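Local structure of endoglucanase, glycoside hydrolase family 5 protein (Cytophaga hutchinsonii, 5IHS) at residues A[51-56]-A[271-276]; A[215-220]-A[240-245]; A[81-86]-A[119-124]. The protein probably hydrolyses internal beta-1,4-glucosidic bonds of cellulose, acting as an endoglucanase with a glycoside hydrolase family 5 TIM-barrel fold. One frame throughout, in Å; residues are numbered along the deposited sequence.

Contact 1 (A[51-56]-A[271-276]); sequences QLRGMS and FLDAHK
Leu272, in the last turn of helix 262-274, meets Gln51 through its carbonyl: O lies 3.7 Å from Gln51 NE2, a contact too long to bond. Asp273 carries most of the chemistry. Its OD1 takes two donors from the other segment, Gln51 NE2 at 2.9 Å on the anti lone pair and Arg53 NH2, also at 2.9 Å, from above the carboxylate plane. The carboxylate stands steeply to both the amide and the guanidinium, 77° from the latter. In this salt bridge Asp273 OD1 lies close to the guanidinium plane of Arg53, at its edge, while OD2 pairs with Lys323. Water 1 links Asp273 O, at 3.0 Å, to Gln51 OE1. Lys276, of positive phi, closes the helix as the C-prime residue of a Schellman motif, and its CA flanks Gln51 OE1 at 3.8 Å. Gln51 CG points away from the backbone N (chi1 -174°) on an extended chain, which brings the amide to the helix end, where NE2 also bonds Ile277 O. With positive groups at both of its oxygens, Asp273 is likely to stay ionised and to pin the helix terminus to the approach of the first barrel strand.

Contact 2 (A[215-220]-A[240-245]); sequences IMYTLH and MGIALF
The sulfur of Met216 abuts the rim of the Phe245 ring, a Met-aromatic contact in which SD sits 84° off the ring normal and 4.0 Å from Phe245 CD2. A bend at the end of the chain (chi3 82°) turns the methyl back across the neighbouring strand, so that Met216 CE rests 3.8 Å from Ala243 CB and also lies against Leu244 O.

Beside this, the backbones pair in parallel register, Tyr217 opposite Leu244 and Thr218 opposite Phe245. Tyr217 N donates to Ala243 O at 2.9 Å, and Phe245 N returns a bond to Tyr217 O at 3.0 Å. The third runs from Leu219 N to Phe245 O at 3.2 Å. The touching parts run 62° apart, and at the diverging end water 2 stands in for a direct bond: it donates to Ile215 O and accepts from Ala243 N.

Tyr217 and Leu244 turn to the helix side of the sheet. The Tyr217 and Ile242 side chains cross at about a right angle, with Tyr217 CD1 3.7 Å from Ile242 CD1, and the tyrosine hydroxyl bonds Ile210 N. Cut back to an alanine, this position would probably open a gap along the flank of Ile242 that lies against the ring and leave Ile210 N without the hydroxyl that bonds it. Leu244 packs on Ala234 and Leu238 of helix 228-239, whereas Phe245 and Thr218 face the barrel interior near Val192.

Strand 215-221, helix 228-239 and strand 244-249 thus form a beta-alpha-beta crossover, the repeating unit of a TIM barrel, here joining its sixth and seventh strands.

Contact 3 (A[81-86]-A[119-124]); sequences CTVVRA and YVIIDY
Val83 pushes one methyl into the notch between two side chains of the neighbouring strand: its CG2 lies 4.0 Å from Tyr119 CB and 3.9 Å from Ile121 CG1. The ring of Tyr119 leads away from this notch, turning an edge to Thr82 O, 3.6 Å from its CD2, while its hydroxyl bonds Gly33 O. On the other side of the sheet Val84 and Val120 lie side by side and point the same way, CG1 of Val84 meeting CG2 of Val120 at 4.1 Å. Helix 99-116 covers them, with Val109 on Val84 and Val110 and Ala113 on Val120. That helix connects strands 83-89 and 119-125 as a beta-alpha-beta crossover, and the strands are the second and third of the TIM barrel. Five backbone bonds join them from Tyr119 N to Asp123 N, the straightest being Ala86 N to Ile121 O at 2.9 Å. Facing the barrel interior, with CG opposite the backbone N (chi1 174°) and the chain extended to NE, Arg85 runs past Ile121, CB to CB at 4.0 Å, and lays its guanidinium on the Asp123 carboxylate. The two planes are 10° apart, with Asp123 OD2 centred over one face 3.1 Å from Arg85 CZ. This salt bridge is one of charge alone, with no N-H aimed at the oxygen. Instead Arg85 NE and NH1 reach Glu156 and Glu248, and Asp123 OD2 takes a hydrogen bond with His125 ND1.

Overall arrangement
From the N terminus, the first barrel strand enters contact 1 at 51-56, opening a loop that shuts only when the end of helix 262-274 arrives at 271-276. Contacts 3 and 2 are both nested inside it, one after the other, and neither crosses: 81-86 closes with 119-124 around helix 99-116, and later 215-220 closes with 240-245 around helix 228-239. Contact 1 thus helps bring the start and end of the barrel together, while the others join successive strands. Strands 53-57 and 83-89 are neighbours, linked where Met55 O meets Arg85 N at 3.0 Å. Contacts 2 and 3 meet across the interior, where Phe245 packs on Ile121.

Contact 1 (A[51-56]-A[271-276])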
loop_
_atom_site.group_PDB
_atom_site.type_symbol
_atom_site.label_atom_id
_atom_site.label_comp_id
_atom_site.label_asym_id
_atom_site.label_seq_id
_atom_site.Cartn_x
_atom_site.Cartn_y
_atom_site.Cartn_z
ATOM N N GLN A 51 -2.008 -9.565 9.395
ATOM C CA GLN A 51 -1.258 -8.316 9.318
ATOM C C GLN A 51 -0.141 -8.511 8.300
ATOM O O GLN A 51 0.733 -9.363 8.493
ATOM C CB GLN A 51 -0.676 -7.928 10.674
ATOM C CG GLN A 51 -0.021 -6.558 10.652
ATOM C CD GLN A 51 0.664 -6.220 11.946
ATOM O OE1 GLN A 51 0.703 -7.028 12.876
ATOM N NE2 GLN A 51 1.234 -5.034 12.006
ATOM N N LEU A 52 -0.190 -7.750 7.214
ATOM C CA LEU A 52 0.797 -7.799 6.149
ATOM C C LEU A 52 1.834 -6.702 6.372
ATOM O O LEU A 52 1.537 -5.652 6.945
ATOM C CB LEU A 52 0.119 -7.589 4.791
ATOM C CG LEU A 52 -0.981 -8.603 4.464
ATOM C CD1 LEU A 52 -1.635 -8.269 3.132
ATOM C CD2 LEU A 52 -0.471 -10.047 4.462
ATOM N N ARG A 53 3.058 -6.944 5.910
ATOM C CA ARG A 53 4.095 -5.919 5.947
ATOM C C ARG A 53 4.949 -6.073 4.705
ATOM O O ARG A 53 5.287 -7.197 4.313
ATOM C CB ARG A 53 5.022 -6.046 7.158
ATOM C CG ARG A 53 4.369 -6.134 8.517
ATOM C CD ARG A 53 5.457 -6.444 9.553
ATOM N NE ARG A 53 4.915 -6.501 10.898
ATOM C CZ ARG A 53 4.332 -7.564 11.421
ATOM N NH1 ARG A 53 4.267 -8.707 10.744
ATOM N NH2 ARG A 53 3.845 -7.493 12.652
ATOM N N GLY A 54 5.288 -4.953 4.084
ATOM C CA GLY A 54 6.097 -5.019 2.892
ATOM C C GLY A 54 6.591 -3.677 2.428
ATOM O O GLY A 54 6.814 -2.754 3.228
ATOM N N MET A 55 6.786 -3.588 1.115
ATOM C CA MET A 55 7.395 -2.436 0.480
ATOM C C MET A 55 6.506 -1.893 -0.622
ATOM O O MET A 55 5.865 -2.652 -1.362
ATOM C CB MET A 55 8.740 -2.789 -0.154
ATOM C CG MET A 55 9.825 -3.140 0.848
ATOM S SD MET A 55 10.177 -1.841 2.041
ATOM C CE MET A 55 10.915 -0.562 1.004
ATOM N N SER A 56 6.517 -0.573 -0.748
ATOM C CA SER A 56 5.975 0.099 -1.915
ATOM C C SER A 56 7.078 0.374 -2.924
ATOM O O SER A 56 8.159 0.863 -2.574
ATOM C CB SER A 56 5.308 1.420 -1.524
ATOM O OG SER A 56 4.582 1.991 -2.609
ATOM N N PHE A 271 2.576 0.758 17.750
ATOM C CA PHE A 271 1.148 1.034 17.609
ATOM C C PHE A 271 0.507 0.156 16.539
ATOM O O PHE A 271 -0.560 -0.433 16.754
ATOM C CB PHE A 271 0.978 2.515 17.269
ATOM C CG PHE A 271 -0.434 2.918 16.952
ATOM C CD1 PHE A 271 -1.345 3.159 17.965
ATOM C CD2 PHE A 271 -0.843 3.087 15.634
ATOM C CE1 PHE A 271 -2.648 3.536 17.671
ATOM C CE2 PHE A 271 -2.141 3.465 15.340
ATOM C CZ PHE A 271 -3.037 3.692 16.361
ATOM N N LEU A 272 1.144 0.068 15.370
ATOM C CA LEU A 272 0.566 -0.703 14.277
ATOM C C LEU A 272 0.466 -2.178 14.641
ATOM O O LEU A 272 -0.555 -2.823 14.377
ATOM C CB LEU A 272 1.376 -0.512 12.997
ATOM C CG LEU A 272 1.470 0.942 12.516
ATOM C CD1 LEU A 272 2.476 1.064 11.389
ATOM C CD2 LEU A 272 0.101 1.477 12.090
ATOM N N ASP A 273 1.502 -2.726 15.276
ATOM C CA ASP A 273 1.452 -4.126 15.683
ATOM C C ASP A 273 0.386 -4.352 16.750
ATOM O O ASP A 273 -0.290 -5.387 16.745
ATOM C CB ASP A 273 2.822 -4.569 16.190
ATOM C CG ASP A 273 3.843 -4.759 15.074
ATOM O OD1 ASP A 273 3.472 -4.849 13.877
ATOM O OD2 ASP A 273 5.043 -4.856 15.428
ATOM N N ALA A 274 0.229 -3.402 17.677
ATOM C CA ALA A 274 -0.775 -3.558 18.725
ATOM C C ALA A 274 -2.176 -3.684 18.143
ATOM O O ALA A 274 -3.032 -4.356 18.731
ATOM C CB ALA A 274 -0.714 -2.372 19.689
ATOM N N HIS A 275 -2.422 -3.044 17.000
ATOM C CA HIS A 275 -3.725 -3.014 16.344
ATOM C C HIS A 275 -3.779 -3.884 15.097
ATOM O O HIS A 275 -4.777 -3.863 14.378
ATOM C CB HIS A 275 -4.109 -1.570 16.027
ATOM C CG HIS A 275 -4.299 -0.755 17.256
ATOM N ND1 HIS A 275 -5.464 -0.806 17.993
ATOM C CD2 HIS A 275 -3.445 0.036 17.947
ATOM C CE1 HIS A 275 -5.340 -0.028 19.053
ATOM N NE2 HIS A 275 -4.126 0.494 19.049
ATOM N N LYS A 276 -2.726 -4.655 14.836
ATOM C CA LYS A 276 -2.663 -5.544 13.680
ATOM C C LYS A 276 -2.953 -4.798 12.373
ATOM O O LYS A 276 -3.653 -5.304 11.487
ATOM C CB LYS A 276 -3.581 -6.757 13.865
ATOM C CG LYS A 276 -3.259 -7.535 15.131
ATOM C CD LYS A 276 -4.227 -8.666 15.365
ATOM C CE LYS A 276 -3.913 -9.456 16.637
ATOM N NZ LYS A 276 -3.360 -8.670 17.765
HETATM O O HOH W 1 1.061 -7.758 15.460
#

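Contact 2 (A[215-220]-A[240-245])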
loop_
_atom_site.group_PDB
_atom_site.type_symbol
_atom_site.label_atom_id
_atom_site.label_comp_id
_atom_site.label_asym_id
_atom_site.label_seq_id
_atom_site.Cartn_x
_atom_site.Cartn_y
_atom_site.Cartn_z
ATOM N N ILE A 215 -14.121 -3.035 2.815
ATOM C CA ILE A 215 -13.517 -1.724 2.588
ATOM C C ILE A 215 -12.637 -1.370 3.785
ATOM O O ILE A 215 -13.038 -1.547 4.945
ATOM C CB ILE A 215 -14.590 -0.634 2.378
ATOM C CG1 ILE A 215 -15.602 -1.031 1.304
ATOM C CG2 ILE A 215 -13.936 0.715 2.050
ATOM C CD1 ILE A 215 -15.008 -1.315 -0.062
ATOM N N MET A 216 -11.439 -0.867 3.500
ATOM C CA MET A 216 -10.542 -0.307 4.497
ATOM C C MET A 216 -10.187 1.116 4.096
ATOM O O MET A 216 -10.448 1.549 2.970
ATOM C CB MET A 216 -9.268 -1.154 4.625
ATOM C CG MET A 216 -9.541 -2.617 4.939
ATOM S SD MET A 216 -8.062 -3.639 5.064
ATOM C CE MET A 216 -7.557 -3.289 6.739
ATOM N N TYR A 217 -9.544 1.836 5.017
ATOM C CA TYR A 217 -9.246 3.253 4.836
ATOM C C TYR A 217 -7.765 3.510 5.052
ATOM O O TYR A 217 -7.141 2.945 5.956
ATOM C CB TYR A 217 -10.126 4.111 5.769
ATOM C CG TYR A 217 -11.589 3.805 5.534
ATOM C CD1 TYR A 217 -12.195 2.755 6.188
ATOM C CD2 TYR A 217 -12.338 4.511 4.606
ATOM C CE1 TYR A 217 -13.515 2.418 5.940
ATOM C CE2 TYR A 217 -13.661 4.196 4.357
ATOM C CZ TYR A 217 -14.246 3.143 5.024
ATOM O OH TYR A 217 -15.562 2.826 4.767
ATOM N N THR A 218 -7.209 4.366 4.206
ATOM C CA THR A 218 -5.778 4.618 4.193
ATOM C C THR A 218 -5.334 5.554 5.304
ATOM O O THR A 218 -5.920 6.621 5.500
ATOM C CB THR A 218 -5.401 5.267 2.866
ATOM O OG1 THR A 218 -5.991 4.502 1.817
ATOM C CG2 THR A 218 -3.894 5.337 2.694
ATOM N N LEU A 219 -4.217 5.189 5.943
ATOM C CA LEU A 219 -3.450 6.072 6.809
ATOM C C LEU A 219 -2.014 6.117 6.295
ATOM O O LEU A 219 -1.387 5.067 6.120
ATOM C CB LEU A 219 -3.451 5.548 8.247
ATOM C CG LEU A 219 -2.638 6.355 9.255
ATOM C CD1 LEU A 219 -3.250 7.720 9.454
ATOM C CD2 LEU A 219 -2.538 5.603 10.570
ATOM N N HIS A 220 -1.495 7.321 6.037
ATOM C CA HIS A 220 -0.097 7.519 5.665
ATOM C C HIS A 220 0.593 8.383 6.705
ATOM O O HIS A 220 0.065 9.433 7.088
ATOM C CB HIS A 220 0.029 8.224 4.320
ATOM C CG HIS A 220 -0.316 7.349 3.163
ATOM N ND1 HIS A 220 -0.240 7.775 1.857
ATOM C CD2 HIS A 220 -0.722 6.058 3.116
ATOM C CE1 HIS A 220 -0.585 6.783 1.053
ATOM N NE2 HIS A 220 -0.873 5.732 1.797
ATOM N N MET A 240 -14.399 4.321 16.247
ATOM C CA MET A 240 -15.615 4.522 15.481
ATOM C C MET A 240 -15.924 3.328 14.583
ATOM O O MET A 240 -16.959 3.331 13.902
ATOM C CB MET A 240 -15.493 5.835 14.672
ATOM C CG MET A 240 -15.308 7.155 15.531
ATOM S SD MET A 240 -14.586 8.666 14.740
ATOM C CE MET A 240 -15.981 9.178 13.760
ATOM N N GLY A 241 -15.043 2.323 14.549
ATOM C CA GLY A 241 -15.355 1.015 13.994
ATOM C C GLY A 241 -14.789 0.667 12.633
ATOM O O GLY A 241 -15.138 -0.397 12.099
ATOM N N ILE A 242 -13.929 1.507 12.047
ATOM C CA ILE A 242 -13.382 1.205 10.724
ATOM C C ILE A 242 -12.026 0.511 10.834
ATOM O O ILE A 242 -11.392 0.497 11.896
ATOM C CB ILE A 242 -13.320 2.440 9.793
ATOM C CG1 ILE A 242 -12.408 3.534 10.354
ATOM C CG2 ILE A 242 -14.722 2.976 9.503
ATOM C CD1 ILE A 242 -12.040 4.624 9.326
ATOM N N ALA A 243 -11.583 -0.068 9.721
ATOM C CA ALA A 243 -10.291 -0.724 9.612
ATOM C C ALA A 243 -9.360 0.125 8.758
ATOM O O ALA A 243 -9.750 0.625 7.696
ATOM C CB ALA A 243 -10.447 -2.111 8.972
ATOM N N LEU A 244 -8.127 0.277 9.223
ATOM C CA LEU A 244 -7.111 1.089 8.569
ATOM C C LEU A 244 -6.047 0.196 7.943
ATOM O O LEU A 244 -5.757 -0.896 8.443
ATOM C CB LEU A 244 -6.426 1.993 9.595
ATOM C CG LEU A 244 -7.371 2.866 10.428
ATOM C CD1 LEU A 244 -6.588 3.714 11.405
ATOM C CD2 LEU A 244 -8.242 3.745 9.532
ATOM N N PHE A 245 -5.430 0.692 6.870
ATOM C CA PHE A 245 -4.291 0.039 6.225
ATOM C C PHE A 245 -3.261 1.126 5.930
ATOM O O PHE A 245 -3.578 2.117 5.260
ATOM C CB PHE A 245 -4.772 -0.647 4.934
ATOM C CG PHE A 245 -3.824 -1.683 4.337
ATOM C CD1 PHE A 245 -2.471 -1.453 4.131
ATOM C CD2 PHE A 245 -4.331 -2.910 3.930
ATOM C CE1 PHE A 245 -1.653 -2.419 3.566
ATOM C CE2 PHE A 245 -3.507 -3.876 3.361
ATOM C CZ PHE A 245 -2.178 -3.617 3.174
HETATM O O HOH W 2 -13.547 -0.554 7.557
#

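Contact 3 (A[81-86]-A[119-124])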
loop_
_atom_site.group_PDB
_atom_site.type_symbol
_atom_site.label_atom_id
_atom_site.label_comp_id
_atom_site.label_asym_id
_atom_site.label_seq_id
_atom_site.Cartn_x
_atom_site.Cartn_y
_atom_site.Cartn_z
ATOM N N CYS A 81 9.009 -9.690 2.457
ATOM C CA CYS A 81 7.731 -9.022 2.235
ATOM C C CYS A 81 6.603 -10.033 2.069
ATOM O O CYS A 81 6.727 -11.006 1.314
ATOM C CB CYS A 81 7.784 -8.178 0.962
ATOM S SG CYS A 81 8.806 -6.728 1.026
ATOM N N THR A 82 5.471 -9.759 2.720
ATOM C CA THR A 82 4.240 -10.496 2.468
ATOM C C THR A 82 3.274 -9.731 1.572
ATOM O O THR A 82 2.240 -10.291 1.175
ATOM C CB THR A 82 3.573 -10.904 3.779
ATOM O OG1 THR A 82 3.330 -9.727 4.554
ATOM C CG2 THR A 82 4.442 -11.886 4.559
ATOM N N VAL A 83 3.617 -8.489 1.215
ATOM C CA VAL A 83 2.842 -7.667 0.298
ATOM C C VAL A 83 3.824 -6.731 -0.402
ATOM O O VAL A 83 4.837 -6.313 0.175
ATOM C CB VAL A 83 1.719 -6.899 1.053
ATOM C CG1 VAL A 83 2.292 -5.958 2.130
ATOM C CG2 VAL A 83 0.811 -6.140 0.095
ATOM N N VAL A 84 3.501 -6.381 -1.649
ATOM C CA VAL A 84 4.208 -5.360 -2.418
ATOM C C VAL A 84 3.159 -4.432 -3.012
ATOM O O VAL A 84 2.067 -4.873 -3.389
ATOM C CB VAL A 84 5.113 -5.988 -3.514
ATOM C CG1 VAL A 84 4.318 -6.842 -4.501
ATOM C CG2 VAL A 84 5.913 -4.928 -4.259
ATOM N N ARG A 85 3.491 -3.145 -3.111
ATOM C CA ARG A 85 2.579 -2.122 -3.624
ATOM C C ARG A 85 3.104 -1.544 -4.930
ATOM O O ARG A 85 4.240 -1.066 -4.999
ATOM C CB ARG A 85 2.380 -1.032 -2.576
ATOM C CG ARG A 85 1.568 0.191 -2.990
ATOM C CD ARG A 85 1.390 1.050 -1.776
ATOM N NE ARG A 85 0.550 2.239 -1.870
ATOM C CZ ARG A 85 0.974 3.503 -1.812
ATOM N NH1 ARG A 85 2.260 3.830 -1.892
ATOM N NH2 ARG A 85 0.069 4.460 -1.682
ATOM N N ALA A 86 2.263 -1.595 -5.962
ATOM C CA ALA A 86 2.550 -1.032 -7.279
ATOM C C ALA A 86 1.911 0.353 -7.328
ATOM O O ALA A 86 0.684 0.468 -7.370
ATOM C CB ALA A 86 1.988 -1.939 -8.371
ATOM N N TYR A 119 0.872 -11.065 -1.458
ATOM C CA TYR A 119 -0.205 -10.134 -1.766
ATOM C C TYR A 119 0.348 -8.929 -2.528
ATOM O O TYR A 119 1.545 -8.620 -2.469
ATOM C CB TYR A 119 -0.948 -9.717 -0.485
ATOM C CG TYR A 119 -1.664 -10.895 0.164
ATOM C CD1 TYR A 119 -2.931 -11.276 -0.265
ATOM C CD2 TYR A 119 -1.063 -11.647 1.165
ATOM C CE1 TYR A 119 -3.574 -12.370 0.285
ATOM C CE2 TYR A 119 -1.697 -12.735 1.726
ATOM C CZ TYR A 119 -2.941 -13.103 1.283
ATOM O OH TYR A 119 -3.523 -14.221 1.857
ATOM N N VAL A 120 -0.536 -8.238 -3.250
ATOM C CA VAL A 120 -0.128 -7.103 -4.069
ATOM C C VAL A 120 -1.209 -6.034 -4.018
ATOM O O VAL A 120 -2.399 -6.339 -4.187
ATOM C CB VAL A 120 0.206 -7.515 -5.521
ATOM C CG1 VAL A 120 -0.954 -8.223 -6.195
ATOM C CG2 VAL A 120 0.659 -6.304 -6.337
ATOM N N ILE A 121 -0.787 -4.791 -3.788
ATOM C CA ILE A 121 -1.672 -3.633 -3.807
ATOM C C ILE A 121 -1.549 -2.944 -5.158
ATOM O O ILE A 121 -0.452 -2.545 -5.559
ATOM C CB ILE A 121 -1.325 -2.649 -2.684
ATOM C CG1 ILE A 121 -1.450 -3.302 -1.308
ATOM C CG2 ILE A 121 -2.217 -1.417 -2.774
ATOM C CD1 ILE A 121 -0.784 -2.517 -0.206
ATOM N N ILE A 122 -2.689 -2.790 -5.830
ATOM C CA ILE A 122 -2.788 -2.023 -7.065
ATOM C C ILE A 122 -3.179 -0.608 -6.651
ATOM O O ILE A 122 -4.338 -0.359 -6.324
ATOM C CB ILE A 122 -3.815 -2.632 -8.025
ATOM C CG1 ILE A 122 -3.417 -4.054 -8.429
ATOM C CG2 ILE A 122 -3.997 -1.739 -9.258
ATOM C CD1 ILE A 122 -4.479 -4.781 -9.211
ATOM N N ASP A 123 -2.203 0.316 -6.643
ATOM C CA ASP A 123 -2.372 1.680 -6.137
ATOM C C ASP A 123 -2.506 2.684 -7.279
ATOM O O ASP A 123 -1.576 2.884 -8.075
ATOM C CB ASP A 123 -1.185 2.011 -5.229
ATOM C CG ASP A 123 -0.946 3.501 -5.000
ATOM O OD1 ASP A 123 -1.902 4.298 -4.939
ATOM O OD2 ASP A 123 0.276 3.837 -4.841
ATOM N N TYR A 124 -3.676 3.320 -7.347
ATOM C CA TYR A 124 -3.949 4.435 -8.252
ATOM C C TYR A 124 -3.332 5.664 -7.598
ATOM O O TYR A 124 -3.928 6.301 -6.725
ATOM C CB TYR A 124 -5.453 4.559 -8.445
ATOM C CG TYR A 124 -5.898 5.322 -9.669
ATOM C CD1 TYR A 124 -5.760 4.764 -10.941
ATOM C CD2 TYR A 124 -6.471 6.577 -9.573
ATOM C CE1 TYR A 124 -6.174 5.440 -12.071
ATOM C CE2 TYR A 124 -6.895 7.258 -10.709
ATOM C CZ TYR A 124 -6.737 6.683 -11.953
ATOM O OH TYR A 124 -7.141 7.326 -13.101
#